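Long-range contacts in folylpolyglutamate synthase (FolC) (Helicobacter pylori, PDB 6K8C), which probably adds glutamate to dihydropteroate to make dihydrofolate, and further glutamates to reduced folates, at the cost of ATP: residues N281-V286 and N372-G377; A306-I311 and P329-V334; K333-E338 and E360-E365. One frame throughout, in Å; residues are numbered along the deposited sequence.

Following the chain from the N terminus, strand 282-285 comes first, and contact 1 joins it to strand 373-376, closing the longest loop. Contacts 2 and 3 both lie within that loop. Contact 2 closes a short loop from strand 308-312 through helix 320-327 to strand 331-336. Contact 3 starts on the same strand and closes the next loop, through helix 347-357 to strand 361-363. The two share K333 and V334. Strand 373-376 then runs between 282-285 and 308-312, where L374 O meets I311 N at 2.7 Å. This pairing joins contact 1 to the other two, making five parallel strands of one sheet in the C-terminal glutamate ligase domain.

Contact 1: N281-V286 and N372-G377; sequences NILIDV and NYLVYG
L374 reaches L283 with one methyl. Its CD1 lies 3.9 Å from L283 CD2 and also touches L283 CG and L283 O. L374 has CG anti to the backbone N (chi1 169°), which swings CD1 toward L283 O, and the two side chains slant across each other. They lie on the face of the sheet that carries D285 and Y376, where helix 290-303 packs on L374, D285 and Y376. On the other face V375 stands beside I282 and I284 and runs alongside both. Its CG2 meets I282 CG2 at 4.2 Å, and its CB meets I284 CG1 at 4.0 Å. Helix 379-390 covers the two isoleucines.

The backbones run parallel and pair in register, I282 with Y373 through I284 with V375. This is an inner strand pair of the sheet in the C-terminal domain shared with Mur ligases. L283 is bonded through both its backbone N and O: the N gives a nearly straight bond (175°) to Y373 O, and the O takes V375 N at 2.7 Å. Y373 N bonds to N281 O, and D285 N to V375 O.

D285 and Y376 extend side by side. D285 OD1 approaches Y376 CE1 in the ring plane, at the edge, 3.7 Å away, with carboxylate and ring turned 54° apart. The carboxylate is held from outside the pair: OD2 forms a salt bridge with R238 and accepts from C275 N, and OD1 accepts from G287 N. The Y376 hydroxyl is bonded to S292 OG and N289 N. At the start of the pair, N372 OD1 comes 3.3 Å from N281 CB. The side-chain amide of N281 bonds to S279 OG and E371 O.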
ATOM      1  N   ASN A 281      16.099 -17.256   7.578  1.00 37.93           N
ATOM      2  CA  ASN A 281      16.697 -17.388   6.254  1.00 35.23           C
ATOM      3  C   ASN A 281      15.790 -16.907   5.125  1.00 38.66           C
ATOM      4  O   ASN A 281      16.091 -17.175   3.956  1.00 34.89           O
ATOM      5  CB  ASN A 281      17.108 -18.844   5.998  1.00 32.31           C
ATOM      6  CG  ASN A 281      15.916 -19.766   5.808  1.00 40.42           C
ATOM      7  OD1 ASN A 281      14.838 -19.518   6.343  1.00 38.33           O
ATOM      8  ND2 ASN A 281      16.107 -20.839   5.044  1.00 35.96           N
ATOM      9  N   ILE A 282      14.692 -16.212   5.423  1.00 27.58           N
ATOM     10  CA  ILE A 282      13.793 -15.725   4.380  1.00 25.89           C
ATOM     11  C   ILE A 282      13.491 -14.251   4.636  1.00 34.33           C
ATOM     12  O   ILE A 282      12.871 -13.903   5.650  1.00 30.63           O
ATOM     13  CB  ILE A 282      12.498 -16.541   4.292  1.00 34.14           C
ATOM     14  CG1 ILE A 282      12.805 -18.003   3.964  1.00 30.15           C
ATOM     15  CG2 ILE A 282      11.583 -15.974   3.212  1.00 27.79           C
ATOM     16  CD1 ILE A 282      11.592 -18.901   4.074  1.00 37.18           C
ATOM     17  N   LEU A 283      13.936 -13.393   3.725  1.00 27.95           N
ATOM     18  CA  LEU A 283      13.568 -11.989   3.685  1.00 25.59           C
ATOM     19  C   LEU A 283      12.497 -11.805   2.615  1.00 30.18           C
ATOM     20  O   LEU A 283      12.603 -12.365   1.520  1.00 29.76           O
ATOM     21  CB  LEU A 283      14.806 -11.131   3.384  1.00 29.99           C
ATOM     22  CG  LEU A 283      14.724  -9.603   3.351  1.00 36.70           C
ATOM     23  CD1 LEU A 283      14.445  -9.035   4.741  1.00 33.67           C
ATOM     24  CD2 LEU A 283      16.023  -9.045   2.793  1.00 36.76           C
ATOM     25  N   ILE A 284      11.455 -11.036   2.937  1.00 27.77           N
ATOM     26  CA  ILE A 284      10.299 -10.867   2.062  1.00 28.88           C
ATOM     27  C   ILE A 284      10.061  -9.380   1.828  1.00 28.24           C
ATOM     28  O   ILE A 284      10.110  -8.580   2.769  1.00 32.78           O
ATOM     29  CB  ILE A 284       9.034 -11.525   2.655  1.00 35.87           C
ATOM     30  CG1 ILE A 284       9.148 -13.047   2.604  1.00 40.39           C
ATOM     31  CG2 ILE A 284       7.793 -11.076   1.901  1.00 34.09           C
ATOM     32  CD1 ILE A 284       7.817 -13.762   2.774  1.00 47.76           C
ATOM     33  N   ASP A 285       9.784  -9.012   0.578  1.00 30.46           N
ATOM     34  CA  ASP A 285       9.494  -7.622   0.253  1.00 26.94           C
ATOM     35  C   ASP A 285       8.581  -7.574  -0.961  1.00 26.28           C
ATOM     36  O   ASP A 285       8.853  -8.224  -1.973  1.00 27.45           O
ATOM     37  CB  ASP A 285      10.780  -6.831  -0.006  1.00 24.80           C
ATOM     38  CG  ASP A 285      10.535  -5.336  -0.069  1.00 25.98           C
ATOM     39  OD1 ASP A 285      10.011  -4.868  -1.101  1.00 30.29           O
ATOM     40  OD2 ASP A 285      10.856  -4.638   0.916  1.00 29.87           O
ATOM     41  N   VAL A 286       7.497  -6.794  -0.852  1.00 25.31           N
ATOM     42  CA  VAL A 286       6.496  -6.724  -1.911  1.00 25.93           C
ATOM     43  C   VAL A 286       6.839  -5.705  -2.989  1.00 31.83           C
ATOM     44  O   VAL A 286       6.034  -5.498  -3.906  1.00 34.27           O
ATOM     45  CB  VAL A 286       5.109  -6.388  -1.333  1.00 32.53           C
ATOM     46  CG1 VAL A 286       4.649  -7.495  -0.399  1.00 38.39           C
ATOM     47  CG2 VAL A 286       5.155  -5.048  -0.603  1.00 36.45           C
ATOM     48  N   ASN A 372      19.860 -18.975   2.182  1.00 35.33           N
ATOM     49  CA  ASN A 372      19.152 -17.742   2.492  1.00 32.42           C
ATOM     50  C   ASN A 372      18.483 -17.196   1.237  1.00 33.66           C
ATOM     51  O   ASN A 372      18.976 -17.383   0.120  1.00 32.54           O
ATOM     52  CB  ASN A 372      20.098 -16.698   3.083  1.00 32.29           C
ATOM     53  CG  ASN A 372      20.783 -17.187   4.343  1.00 40.02           C
ATOM     54  OD1 ASN A 372      20.133 -17.707   5.249  1.00 37.41           O
ATOM     55  ND2 ASN A 372      22.098 -17.019   4.410  1.00 35.19           N
ATOM     56  N   TYR A 373      17.351 -16.516   1.426  1.00 29.79           N
ATOM     57  CA  TYR A 373      16.497 -16.140   0.308  1.00 29.87           C
ATOM     58  C   TYR A 373      15.940 -14.739   0.491  1.00 33.58           C
ATOM     59  O   TYR A 373      15.616 -14.333   1.611  1.00 29.23           O
ATOM     60  CB  TYR A 373      15.320 -17.109   0.152  1.00 30.35           C
ATOM     61  CG  TYR A 373      15.720 -18.546  -0.058  1.00 34.53           C
ATOM     62  CD1 TYR A 373      15.921 -19.394   1.023  1.00 38.72           C
ATOM     63  CD2 TYR A 373      15.883 -19.064  -1.339  1.00 31.11           C
ATOM     64  CE1 TYR A 373      16.284 -20.716   0.841  1.00 39.91           C
ATOM     65  CE2 TYR A 373      16.248 -20.394  -1.535  1.00 35.34           C
ATOM     66  CZ  TYR A 373      16.446 -21.214  -0.436  1.00 44.44           C
ATOM     67  OH  TYR A 373      16.806 -22.532  -0.601  1.00 43.37           O
ATOM     68  N   LEU A 374      15.819 -14.014  -0.621  1.00 25.75           N
ATOM     69  CA  LEU A 374      14.971 -12.834  -0.719  1.00 26.58           C
ATOM     70  C   LEU A 374      13.807 -13.160  -1.643  1.00 26.41           C
ATOM     71  O   LEU A 374      14.017 -13.598  -2.780  1.00 27.50           O
ATOM     72  CB  LEU A 374      15.742 -11.615  -1.251  1.00 24.11           C
ATOM     73  CG  LEU A 374      14.884 -10.399  -1.646  1.00 26.48           C
ATOM     74  CD1 LEU A 374      14.098  -9.865  -0.457  1.00 27.80           C
ATOM     75  CD2 LEU A 374      15.737  -9.284  -2.270  1.00 24.36           C
ATOM     76  N   VAL A 375      12.587 -12.973  -1.144  1.00 25.70           N
ATOM     77  CA  VAL A 375      11.368 -13.099  -1.933  1.00 26.80           C
ATOM     78  C   VAL A 375      10.930 -11.688  -2.306  1.00 25.79           C
ATOM     79  O   VAL A 375      10.711 -10.851  -1.425  1.00 26.62           O
ATOM     80  CB  VAL A 375      10.270 -13.841  -1.152  1.00 25.89           C
ATOM     81  CG1 VAL A 375       8.955 -13.838  -1.927  1.00 31.63           C
ATOM     82  CG2 VAL A 375      10.721 -15.266  -0.831  1.00 25.88           C
ATOM     83  N   TYR A 376      10.812 -11.414  -3.604  1.00 29.32           N
ATOM     84  CA  TYR A 376      10.722 -10.039  -4.069  1.00 27.40           C
ATOM     85  C   TYR A 376       9.951  -9.966  -5.379  1.00 25.14           C
ATOM     86  O   TYR A 376      10.091 -10.830  -6.248  1.00 28.74           O
ATOM     87  CB  TYR A 376      12.130  -9.461  -4.256  1.00 24.36           C
ATOM     88  CG  TYR A 376      12.216  -8.010  -4.651  1.00 24.16           C
ATOM     89  CD1 TYR A 376      11.678  -7.011  -3.853  1.00 29.10           C
ATOM     90  CD2 TYR A 376      12.891  -7.630  -5.804  1.00 32.02           C
ATOM     91  CE1 TYR A 376      11.788  -5.670  -4.211  1.00 31.74           C
ATOM     92  CE2 TYR A 376      13.001  -6.301  -6.167  1.00 31.88           C
ATOM     93  CZ  TYR A 376      12.452  -5.324  -5.368  1.00 28.60           C
ATOM     94  OH  TYR A 376      12.575  -3.995  -5.731  1.00 30.97           O
ATOM     95  N   GLY A 377       9.142  -8.919  -5.518  1.00 27.93           N
ATOM     96  CA  GLY A 377       8.606  -8.614  -6.830  1.00 38.88           C
ATOM     97  C   GLY A 377       7.254  -7.929  -6.854  1.00 41.84           C
ATOM     98  O   GLY A 377       7.004  -7.086  -7.724  1.00 36.21           O
TER

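Contact 2: A306-I311 and P329-V334; sequences AKIILI and PVIKKV
K332 lies over the start of strand 308-312. Its CB meets K307 CB at 4.0 Å. CG, set between the backbone N and the carbonyl carbon (chi1 67°), comes down on I308 O at 3.6 Å. From there the chain is extended. CD passes K307 O, and CE reaches I309 CG1 at 3.8 Å. The tip, NZ, forms a salt bridge with E371 and has a weak bond to a water that donates to K307 O.

K307 reaches back in the other direction. Its chain is also extended, and CE passes 3.7 Å from P329 O. NZ is linked through a second water to I331 O.

Beneath the lysines, I331 turns CD1 toward I308 CG1, 3.7 Å away, while its CG2 packs on L310 CB. Helix 290-303 packs on this face, against I308, and on V330 beside it.

The backbones are parallel neighbours in a beta-alpha-beta unit, joined through helix 320-327. I308 is bonded at both polar atoms, N to V330 O and O to K332 N. The strand kinks at K332, and the next bond passes over one residue: L310 N donates to K333 O at 2.9 Å, nearly along the C=O axis. I308 thus pairs with I331 but L310 with V334.

The chemistry divides by depth. The methyls of I331 pack on methylenes of I308 and L310 on the buried side. The exposed lysines lay their methylenes on backbone carbonyls and neighbouring side chains and send their amino groups to water or, for K332, also to a carboxylate. E371 would be expected to offset part of the positive charge gathered here.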
ATOM      1  N   ALA A 306      26.516 -12.245   2.714  1.00 52.49           N
ATOM      2  CA  ALA A 306      26.914 -13.242   1.728  1.00 48.48           C
ATOM      3  C   ALA A 306      25.930 -13.167   0.569  1.00 47.54           C
ATOM      4  O   ALA A 306      24.879 -12.528   0.666  1.00 48.86           O
ATOM      5  CB  ALA A 306      26.949 -14.653   2.325  1.00 55.63           C
ATOM      6  N   LYS A 307      26.286 -13.820  -0.535  1.00 47.39           N
ATOM      7  CA  LYS A 307      25.361 -13.915  -1.657  1.00 44.32           C
ATOM      8  C   LYS A 307      24.240 -14.887  -1.312  1.00 42.59           C
ATOM      9  O   LYS A 307      24.471 -15.931  -0.698  1.00 40.87           O
ATOM     10  CB  LYS A 307      26.086 -14.374  -2.922  1.00 38.05           C
ATOM     11  CG  LYS A 307      27.006 -13.327  -3.546  1.00 39.07           C
ATOM     12  CD  LYS A 307      27.264 -13.636  -5.022  1.00 41.51           C
ATOM     13  CE  LYS A 307      28.446 -12.842  -5.565  1.00 50.41           C
ATOM     14  NZ  LYS A 307      28.770 -13.230  -6.969  1.00 53.22           N
ATOM     15  N   ILE A 308      23.014 -14.537  -1.700  1.00 36.34           N
ATOM     16  CA  ILE A 308      21.845 -15.341  -1.378  1.00 31.26           C
ATOM     17  C   ILE A 308      21.084 -15.653  -2.662  1.00 28.56           C
ATOM     18  O   ILE A 308      21.479 -15.259  -3.757  1.00 34.29           O
ATOM     19  CB  ILE A 308      20.923 -14.656  -0.346  1.00 30.51           C
ATOM     20  CG1 ILE A 308      20.193 -13.461  -0.970  1.00 29.95           C
ATOM     21  CG2 ILE A 308      21.716 -14.220   0.876  1.00 30.20           C
ATOM     22  CD1 ILE A 308      19.179 -12.837  -0.030  1.00 33.38           C
ATOM     23  N   ILE A 309      19.980 -16.374  -2.507  1.00 29.23           N
ATOM     24  CA  ILE A 309      19.126 -16.774  -3.617  1.00 30.62           C
ATOM     25  C   ILE A 309      17.938 -15.828  -3.691  1.00 33.38           C
ATOM     26  O   ILE A 309      17.345 -15.473  -2.666  1.00 36.36           O
ATOM     27  CB  ILE A 309      18.667 -18.235  -3.443  1.00 31.03           C
ATOM     28  CG1 ILE A 309      19.883 -19.167  -3.384  1.00 39.06           C
ATOM     29  CG2 ILE A 309      17.713 -18.647  -4.557  1.00 33.31           C
ATOM     30  CD1 ILE A 309      19.520 -20.638  -3.224  1.00 42.74           C
ATOM     31  N   LEU A 310      17.582 -15.418  -4.904  1.00 24.89           N
ATOM     32  CA  LEU A 310      16.425 -14.560  -5.127  1.00 27.98           C
ATOM     33  C   LEU A 310      15.243 -15.394  -5.609  1.00 25.60           C
ATOM     34  O   LEU A 310      15.366 -16.147  -6.580  1.00 34.38           O
ATOM     35  CB  LEU A 310      16.750 -13.468  -6.149  1.00 23.30           C
ATOM     36  CG  LEU A 310      15.631 -12.460  -6.416  1.00 25.54           C
ATOM     37  CD1 LEU A 310      15.385 -11.595  -5.185  1.00 25.55           C
ATOM     38  CD2 LEU A 310      15.976 -11.587  -7.617  1.00 25.62           C
ATOM     39  N   ILE A 311      14.106 -15.260  -4.929  1.00 25.43           N
ATOM     40  CA  ILE A 311      12.841 -15.846  -5.364  1.00 22.09           C
ATOM     41  C   ILE A 311      12.007 -14.715  -5.947  1.00 28.03           C
ATOM     42  O   ILE A 311      11.677 -13.753  -5.242  1.00 27.17           O
ATOM     43  CB  ILE A 311      12.116 -16.546  -4.201  1.00 22.49           C
ATOM     44  CG1 ILE A 311      12.937 -17.743  -3.721  1.00 25.11           C
ATOM     45  CG2 ILE A 311      10.720 -17.003  -4.620  1.00 26.42           C
ATOM     46  CD1 ILE A 311      12.564 -18.233  -2.328  1.00 32.08           C
ATOM     47  N   PRO A 329      24.835  -8.152  -7.594  1.00 28.12           N
ATOM     48  CA  PRO A 329      26.046  -8.274  -6.761  1.00 31.05           C
ATOM     49  C   PRO A 329      25.864  -9.078  -5.480  1.00 37.89           C
ATOM     50  O   PRO A 329      26.866  -9.537  -4.921  1.00 30.99           O
ATOM     51  CB  PRO A 329      26.408  -6.815  -6.457  1.00 32.81           C
ATOM     52  CG  PRO A 329      25.910  -6.071  -7.634  1.00 32.36           C
ATOM     53  CD  PRO A 329      24.618  -6.754  -8.013  1.00 27.73           C
ATOM     54  N   VAL A 330      24.636  -9.278  -4.995  1.00 29.28           N
ATOM     55  CA  VAL A 330      24.422 -10.055  -3.778  1.00 26.76           C
ATOM     56  C   VAL A 330      23.601 -11.313  -4.035  1.00 30.87           C
ATOM     57  O   VAL A 330      23.150 -11.954  -3.082  1.00 35.14           O
ATOM     58  CB  VAL A 330      23.768  -9.206  -2.667  1.00 34.21           C
ATOM     59  CG1 VAL A 330      24.689  -8.076  -2.227  1.00 31.90           C
ATOM     60  CG2 VAL A 330      22.422  -8.661  -3.122  1.00 26.46           C
ATOM     61  N   ILE A 331      23.396 -11.684  -5.298  1.00 29.80           N
ATOM     62  CA  ILE A 331      22.523 -12.793  -5.666  1.00 28.00           C
ATOM     63  C   ILE A 331      23.341 -13.821  -6.436  1.00 33.91           C
ATOM     64  O   ILE A 331      23.958 -13.493  -7.456  1.00 29.95           O
ATOM     65  CB  ILE A 331      21.321 -12.327  -6.501  1.00 27.17           C
ATOM     66  CG1 ILE A 331      20.430 -11.395  -5.674  1.00 27.70           C
ATOM     67  CG2 ILE A 331      20.518 -13.536  -6.985  1.00 27.49           C
ATOM     68  CD1 ILE A 331      19.894 -12.039  -4.395  1.00 27.28           C
ATOM     69  N   LYS A 332      23.332 -15.066  -5.958  1.00 34.81           N
ATOM     70  CA  LYS A 332      24.042 -16.143  -6.633  1.00 39.57           C
ATOM     71  C   LYS A 332      23.148 -16.976  -7.536  1.00 35.97           C
ATOM     72  O   LYS A 332      23.662 -17.671  -8.418  1.00 40.58           O
ATOM     73  CB  LYS A 332      24.721 -17.062  -5.611  1.00 34.95           C
ATOM     74  CG  LYS A 332      23.757 -17.857  -4.731  1.00 35.85           C
ATOM     75  CD  LYS A 332      24.520 -18.594  -3.642  1.00 42.31           C
ATOM     76  CE  LYS A 332      23.586 -19.404  -2.751  1.00 43.11           C
ATOM     77  NZ  LYS A 332      24.364 -20.148  -1.719  1.00 47.31           N
ATOM     78  N   LYS A 333      21.833 -16.917  -7.350  1.00 36.93           N
ATOM     79  CA  LYS A 333      20.917 -17.685  -8.177  1.00 31.98           C
ATOM     80  C   LYS A 333      19.529 -17.079  -8.049  1.00 33.82           C
ATOM     81  O   LYS A 333      19.165 -16.555  -6.994  1.00 35.97           O
ATOM     82  CB  LYS A 333      20.900 -19.166  -7.774  1.00 34.77           C
ATOM     83  CG  LYS A 333      20.189 -20.075  -8.768  1.00 43.27           C
ATOM     84  CD  LYS A 333      20.369 -21.546  -8.413  1.00 52.18           C
ATOM     85  CE  LYS A 333      19.739 -22.447  -9.466  1.00 49.54           C
ATOM     86  NZ  LYS A 333      19.457 -23.811  -8.938  1.00 57.93           N
ATOM     87  N   VAL A 334      18.766 -17.148  -9.136  1.00 29.22           N
ATOM     88  CA  VAL A 334      17.382 -16.688  -9.162  1.00 25.71           C
ATOM     89  C   VAL A 334      16.477 -17.898  -9.323  1.00 36.27           C
ATOM     90  O   VAL A 334      16.645 -18.686 -10.261  1.00 35.35           O
ATOM     91  CB  VAL A 334      17.134 -15.676 -10.292  1.00 29.52           C
ATOM     92  CG1 VAL A 334      15.675 -15.220 -10.281  1.00 25.17           C
ATOM     93  CG2 VAL A 334      18.079 -14.478 -10.165  1.00 26.14           C
TER
HETATM   94  O   HOH W   1      26.310 -17.861  -0.123  1.00 46.13           O
HETATM   95  O   HOH W   2      26.444 -12.447  -8.629  1.00 48.01           O

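Contact 3: K333-E338 and E360-E365; sequences KVLILE and EYALFE
L337 runs alongside F364. L337 CD1 comes close to F364 CD2, at 3.3 Å, on an oblique approach to the ring. L335 meets the same phenylalanine at about a right angle. Its CB touches F364 CB at 3.8 Å, and its CD1 sits at the ring edge, near the plane. F364 has CG anti to the backbone N (chi1 173°), which carries the ring between these two leucines.

On the other face, I336 CD1 lies alongside Y361 and meets CD1 of its ring at 4.1 Å. At the exposed end L363 and E338 cross at a slant, and L363 CD1 comes near the carboxylate. K333 runs extended along the partner strand, with CG on E360 O and NZ 4.0 Å from A362 CB.

Four backbone bonds set these neighbours. V334 N donates to E360 O, and V334 O accepts from A362 N. I336 N then meets A362 O at 2.8 Å, in the carbonyl plane. F364 N reaches I336 O from 39° above that carbonyl's plane, at the point where the strands are ending. A water continues the link, bound by E338 N and donating to F364 O at 2.7 Å.

Strand 361-363 is the outermost of this sheet within the chain. It follows strand 331-336 by a beta-alpha-beta crossover, and the connecting helix 347-357 packs on V334, I336 and Y361. E355 of that helix holds the Y361 hydroxyl. Helix 379-390 packs on L337, and I311 touches F364.

The buried side chains L335, I336, L337 and F364 thus make apolar contacts, while K333, L363 and E338 lie at a more exposed rim. Backbone hydrogen bonds and one bridging water pair the N-H and C=O groups named above.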
ATOM      1  N   LYS A 333      21.833 -16.917  -7.350  1.00 36.93           N
ATOM      2  CA  LYS A 333      20.917 -17.685  -8.177  1.00 31.98           C
ATOM      3  C   LYS A 333      19.529 -17.079  -8.049  1.00 33.82           C
ATOM      4  O   LYS A 333      19.165 -16.555  -6.994  1.00 35.97           O
ATOM      5  CB  LYS A 333      20.900 -19.166  -7.774  1.00 34.77           C
ATOM      6  CG  LYS A 333      20.189 -20.075  -8.768  1.00 43.27           C
ATOM      7  CD  LYS A 333      20.369 -21.546  -8.413  1.00 52.18           C
ATOM      8  CE  LYS A 333      19.739 -22.447  -9.466  1.00 49.54           C
ATOM      9  NZ  LYS A 333      19.457 -23.811  -8.938  1.00 57.93           N
ATOM     10  N   VAL A 334      18.766 -17.148  -9.136  1.00 29.22           N
ATOM     11  CA  VAL A 334      17.382 -16.688  -9.162  1.00 25.71           C
ATOM     12  C   VAL A 334      16.477 -17.898  -9.323  1.00 36.27           C
ATOM     13  O   VAL A 334      16.645 -18.686 -10.261  1.00 35.35           O
ATOM     14  CB  VAL A 334      17.134 -15.676 -10.292  1.00 29.52           C
ATOM     15  CG1 VAL A 334      15.675 -15.220 -10.281  1.00 25.17           C
ATOM     16  CG2 VAL A 334      18.079 -14.478 -10.165  1.00 26.14           C
ATOM     17  N   LEU A 335      15.519 -18.047  -8.415  1.00 28.74           N
ATOM     18  CA  LEU A 335      14.465 -19.045  -8.553  1.00 29.62           C
ATOM     19  C   LEU A 335      13.194 -18.320  -8.972  1.00 31.65           C
ATOM     20  O   LEU A 335      12.640 -17.529  -8.201  1.00 33.34           O
ATOM     21  CB  LEU A 335      14.266 -19.821  -7.254  1.00 31.49           C
ATOM     22  CG  LEU A 335      15.478 -20.629  -6.774  1.00 36.93           C
ATOM     23  CD1 LEU A 335      15.174 -21.334  -5.456  1.00 34.53           C
ATOM     24  CD2 LEU A 335      15.929 -21.628  -7.834  1.00 37.86           C
ATOM     25  N   ILE A 336      12.744 -18.568 -10.200  1.00 28.64           N
ATOM     26  CA  ILE A 336      11.544 -17.906 -10.698  1.00 31.50           C
ATOM     27  C   ILE A 336      10.318 -18.524 -10.043  1.00 41.31           C
ATOM     28  O   ILE A 336      10.123 -19.746 -10.084  1.00 49.52           O
ATOM     29  CB  ILE A 336      11.465 -18.008 -12.228  1.00 38.07           C
ATOM     30  CG1 ILE A 336      12.749 -17.467 -12.866  1.00 39.60           C
ATOM     31  CG2 ILE A 336      10.238 -17.268 -12.746  1.00 36.69           C
ATOM     32  CD1 ILE A 336      12.937 -17.878 -14.308  1.00 37.43           C
ATOM     33  N   LEU A 337       9.483 -17.680  -9.432  1.00 42.66           N
ATOM     34  CA  LEU A 337       8.222 -18.120  -8.832  1.00 41.15           C
ATOM     35  C   LEU A 337       7.151 -18.099  -9.914  1.00 42.20           C
ATOM     36  O   LEU A 337       6.538 -17.067 -10.196  1.00 43.47           O
ATOM     37  CB  LEU A 337       7.839 -17.242  -7.646  1.00 38.21           C
ATOM     38  CG  LEU A 337       6.704 -17.782  -6.769  1.00 45.42           C
ATOM     39  CD1 LEU A 337       7.094 -19.094  -6.142  1.00 48.58           C
ATOM     40  CD2 LEU A 337       6.306 -16.778  -5.698  1.00 45.72           C
ATOM     41  N   GLU A 338       6.930 -19.262 -10.524  1.00 47.73           N
ATOM     42  CA  GLU A 338       5.945 -19.418 -11.587  1.00 60.54           C
ATOM     43  C   GLU A 338       4.602 -18.826 -11.184  1.00 52.11           C
ATOM     44  O   GLU A 338       4.030 -19.200 -10.155  1.00 52.90           O
ATOM     45  CB  GLU A 338       5.786 -20.902 -11.919  1.00 66.21           C
ATOM     46  CG  GLU A 338       5.218 -21.184 -13.297  1.00 70.28           C
ATOM     47  CD  GLU A 338       5.936 -22.327 -13.978  1.00 78.99           C
ATOM     48  OE1 GLU A 338       5.949 -23.434 -13.400  1.00 76.83           O
ATOM     49  OE2 GLU A 338       6.480 -22.125 -15.083  1.00 82.17           O
ATOM     50  N   GLU A 360      22.534 -17.308 -12.931  1.00 35.97           N
ATOM     51  CA  GLU A 360      21.981 -18.656 -12.943  1.00 44.11           C
ATOM     52  C   GLU A 360      20.538 -18.621 -12.466  1.00 47.27           C
ATOM     53  O   GLU A 360      20.168 -17.825 -11.599  1.00 43.03           O
ATOM     54  CB  GLU A 360      22.792 -19.593 -12.044  1.00 46.32           C
ATOM     55  CG  GLU A 360      24.290 -19.381 -12.082  1.00 56.63           C
ATOM     56  CD  GLU A 360      24.932 -20.005 -13.303  1.00 76.54           C
ATOM     57  OE1 GLU A 360      24.258 -20.809 -13.981  1.00 70.90           O
ATOM     58  OE2 GLU A 360      26.110 -19.695 -13.580  1.00 81.74           O
ATOM     59  N   TYR A 361      19.712 -19.491 -13.036  1.00 38.07           N
ATOM     60  CA  TYR A 361      18.315 -19.513 -12.636  1.00 42.24           C
ATOM     61  C   TYR A 361      17.746 -20.918 -12.768  1.00 47.33           C
ATOM     62  O   TYR A 361      18.348 -21.810 -13.371  1.00 43.82           O
ATOM     63  CB  TYR A 361      17.481 -18.519 -13.450  1.00 37.10           C
ATOM     64  CG  TYR A 361      17.412 -18.834 -14.924  1.00 44.50           C
ATOM     65  CD1 TYR A 361      16.461 -19.716 -15.424  1.00 42.86           C
ATOM     66  CD2 TYR A 361      18.292 -18.243 -15.818  1.00 43.23           C
ATOM     67  CE1 TYR A 361      16.399 -20.008 -16.771  1.00 51.03           C
ATOM     68  CE2 TYR A 361      18.235 -18.526 -17.168  1.00 50.53           C
ATOM     69  CZ  TYR A 361      17.285 -19.407 -17.640  1.00 51.70           C
ATOM     70  OH  TYR A 361      17.228 -19.690 -18.986  1.00 51.46           O
ATOM     71  N   ALA A 362      16.568 -21.087 -12.184  1.00 41.40           N
ATOM     72  CA  ALA A 362      15.752 -22.293 -12.260  1.00 49.75           C
ATOM     73  C   ALA A 362      14.369 -21.902 -11.755  1.00 48.75           C
ATOM     74  O   ALA A 362      14.155 -20.771 -11.306  1.00 41.21           O
ATOM     75  CB  ALA A 362      16.351 -23.445 -11.450  1.00 46.50           C
ATOM     76  N   LEU A 363      13.426 -22.835 -11.835  1.00 43.43           N
ATOM     77  CA  LEU A 363      12.107 -22.597 -11.271  1.00 45.90           C
ATOM     78  C   LEU A 363      12.130 -22.836  -9.765  1.00 43.08           C
ATOM     79  O   LEU A 363      12.843 -23.709  -9.265  1.00 46.62           O
ATOM     80  CB  LEU A 363      11.058 -23.501 -11.924  1.00 51.41           C
ATOM     81  CG  LEU A 363      10.835 -23.389 -13.435  1.00 60.96           C
ATOM     82  CD1 LEU A 363       9.516 -24.051 -13.818  1.00 56.05           C
ATOM     83  CD2 LEU A 363      10.869 -21.943 -13.901  1.00 44.75           C
ATOM     84  N   PHE A 364      11.341 -22.050  -9.038  1.00 39.63           N
ATOM     85  CA  PHE A 364      11.229 -22.251  -7.600  1.00 37.76           C
ATOM     86  C   PHE A 364      10.345 -23.454  -7.299  1.00 43.56           C
ATOM     87  O   PHE A 364       9.254 -23.587  -7.863  1.00 38.50           O
ATOM     88  CB  PHE A 364      10.650 -21.022  -6.908  1.00 39.69           C
ATOM     89  CG  PHE A 364      10.370 -21.242  -5.444  1.00 41.99           C
ATOM     90  CD1 PHE A 364      11.402 -21.242  -4.517  1.00 38.57           C
ATOM     91  CD2 PHE A 364       9.085 -21.509  -5.004  1.00 43.05           C
ATOM     92  CE1 PHE A 364      11.146 -21.466  -3.174  1.00 47.08           C
ATOM     93  CE2 PHE A 364       8.821 -21.729  -3.667  1.00 43.31           C
ATOM     94  CZ  PHE A 364       9.851 -21.710  -2.750  1.00 36.35           C
ATOM     95  N   GLU A 365      10.809 -24.314  -6.389  1.00 42.51           N
ATOM     96  CA  GLU A 365       9.984 -25.390  -5.845  1.00 51.09           C
ATOM     97  C   GLU A 365       9.990 -25.394  -4.323  1.00 47.00           C
ATOM     98  O   GLU A 365       8.916 -25.325  -3.716  1.00 51.30           O
ATOM     99  CB  GLU A 365      10.421 -26.755  -6.407  1.00 51.93           C
ATOM    100  CG  GLU A 365      11.914 -27.043  -6.432  1.00 63.25           C
ATOM    101  CD  GLU A 365      12.280 -28.026  -7.537  1.00 76.25           C
ATOM    102  OE1 GLU A 365      13.404 -28.573  -7.503  1.00 85.01           O
ATOM    103  OE2 GLU A 365      11.444 -28.252  -8.442  1.00 76.51           O
TER
HETATM  104  O   HOH W   3       7.593 -22.075  -9.359  1.00 41.26           O